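Local coordinates for protein CalU16 (Micromonospora echinospora, PDB 4FPW) that probably confers self-sacrifice resistance to the enediyne antibiotic calicheamicin on the organism that makes it, as a Bet v 1-like protein of the AHA1 family, at residues A[118-121]-A[122-126]. Residues are numbered along the deposited sequence; the frame is centred on the assembly and turned at random.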
loop_
_atom_site.group_PDB
_atom_site.type_symbol
_atom_site.label_atom_id
_atom_site.label_comp_id
_atom_site.label_asym_id
_atom_site.label_seq_id
_atom_site.Cartn_x
_atom_site.Cartn_y
_atom_site.Cartn_z
ATOM N N GLU A 118 -7.143 -15.247 1.165
ATOM C CA GLU A 118 -6.243 -15.651 0.080
ATOM C C GLU A 118 -6.560 -14.970 -1.251
ATOM O O GLU A 118 -5.657 -14.567 -1.968
ATOM C CB GLU A 118 -6.281 -17.155 -0.138
ATOM C CG GLU A 118 -5.302 -17.620 -1.212
ATOM C CD GLU A 118 -4.942 -19.078 -1.069
ATOM O OE1 GLU A 118 -3.758 -19.383 -0.818
ATOM O OE2 GLU A 118 -5.855 -19.916 -1.180
ATOM N N GLN A 119 -7.845 -14.868 -1.573
ATOM C CA GLN A 119 -8.313 -14.176 -2.773
ATOM C C GLN A 119 -7.881 -12.712 -2.758
ATOM O O GLN A 119 -7.369 -12.186 -3.755
ATOM C CB GLN A 119 -9.830 -14.263 -2.827
ATOM C CG GLN A 119 -10.443 -13.824 -4.139
ATOM C CD GLN A 119 -11.916 -14.152 -4.202
ATOM O OE1 GLN A 119 -12.331 -15.240 -3.809
ATOM N NE2 GLN A 119 -12.720 -13.210 -4.696
HETATM N N MSE A 120 -8.063 -12.074 -1.605
HETATM C CA MSE A 120 -7.683 -10.680 -1.421
HETATM C C MSE A 120 -6.165 -10.412 -1.412
HETATM O O MSE A 120 -5.747 -9.247 -1.472
HETATM C CB MSE A 120 -8.273 -10.186 -0.107
HETATM C CG MSE A 120 -8.377 -8.683 0.040
HETATM SE SE MSE A 120 -9.228 -8.279 1.565
HETATM C CE MSE A 120 -9.179 -6.484 1.514
ATOM N N LEU A 121 -5.321 -11.441 -1.303
ATOM C CA LEU A 121 -3.867 -11.182 -1.335
ATOM C C LEU A 121 -3.506 -10.604 -2.692
ATOM O O LEU A 121 -3.061 -9.461 -2.797
ATOM C CB LEU A 121 -3.031 -12.445 -1.097
ATOM C CG LEU A 121 -2.589 -12.809 0.316
ATOM C CD1 LEU A 121 -1.576 -13.934 0.225
ATOM C CD2 LEU A 121 -1.988 -11.649 1.062
ATOM N N VAL A 122 -3.736 -11.411 -3.724
ATOM C CA VAL A 122 -3.475 -11.023 -5.095
ATOM C C VAL A 122 -4.036 -9.621 -5.318
ATOM O O VAL A 122 -3.260 -8.667 -5.495
ATOM C CB VAL A 122 -4.111 -12.015 -6.085
ATOM C CG1 VAL A 122 -3.769 -11.639 -7.520
ATOM C CG2 VAL A 122 -3.653 -13.439 -5.788
ATOM N N GLU A 123 -5.371 -9.503 -5.233
ATOM C CA GLU A 123 -6.125 -8.275 -5.551
ATOM C C GLU A 123 -5.529 -6.983 -5.026
ATOM O O GLU A 123 -5.673 -5.917 -5.630
ATOM C CB GLU A 123 -7.548 -8.389 -5.017
ATOM C CG GLU A 123 -8.392 -9.350 -5.831
ATOM C CD GLU A 123 -9.749 -9.626 -5.231
ATOM O OE1 GLU A 123 -10.033 -9.159 -4.100
ATOM O OE2 GLU A 123 -10.535 -10.317 -5.912
ATOM N N VAL A 124 -4.853 -7.090 -3.900
ATOM C CA VAL A 124 -4.334 -5.945 -3.198
ATOM C C VAL A 124 -2.882 -5.656 -3.629
ATOM O O VAL A 124 -2.532 -4.508 -3.935
ATOM C CB VAL A 124 -4.537 -6.210 -1.699
ATOM C CG1 VAL A 124 -3.411 -5.686 -0.859
ATOM C CG2 VAL A 124 -5.873 -5.628 -1.251
ATOM N N GLY A 125 -2.054 -6.698 -3.691
ATOM C CA GLY A 125 -0.720 -6.591 -4.265
ATOM C C GLY A 125 -0.753 -5.902 -5.608
ATOM O O GLY A 125 -0.034 -4.930 -5.831
ATOM N N VAL A 126 -1.611 -6.391 -6.495
ATOM C CA VAL A 126 -1.767 -5.791 -7.809
ATOM C C VAL A 126 -2.295 -4.361 -7.693
ATOM O O VAL A 126 -1.786 -3.466 -8.337
ATOM C CB VAL A 126 -2.703 -6.629 -8.709
ATOM C CG1 VAL A 126 -2.930 -5.935 -10.041
ATOM C CG2 VAL A 126 -2.138 -8.028 -8.937
#
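Val122 sets its CB 4.0 Å from the carbonyl oxygen of Gln119, one turn back along helix 118-138; a compact, branched side chain suits this partly exposed site. No bond forms between Val122 N and Glu118 O, which instead receives Leu121 N in a shorter i to i+3 link, nor between Glu123 N and Gln119 O, so the turn is irregular. Glu123 folds back over the same Gln119 carbonyl: with CG beside its own backbone N (chi1 -73°), CG comes within 3.7 Å of Gln119 O. Its carboxylate stands almost perpendicular to the Gln119 amide (88°), and Glu123 OE2 stays 3.8 Å from Gln119 NE2, too far for a hydrogen bond. Glu123 OE1 instead forms a salt bridge with Lys91; two long polar chains suit this exposed flank. Val124 points back at the first turn, its CB 3.3 Å from Met120 O and its CG2 4.2 Å from CG of Met120, a selenomethionine. Branched and apolar, it also touches His113, while Met120 packs on Thr115 and buried Leu121 on Thr115, Ile23 and Val177. Val124 N shares its hydrogen between Leu121 O, approached from above the carbonyl plane, and Met120 O, a weak bond. Gly125 N gives Leu121 O a second bond, 3.1 Å long and nearly straight at 174°, the regular i to i+4 step that Val126 N repeats to Val122 O; lacking a side chain, glycine fits this buried position. Mixed bonding thus gives way to regular alpha-helix in the long helix packed against the antiparallel sheet, as in the helix-grip fold of Bet v 1-like proteins.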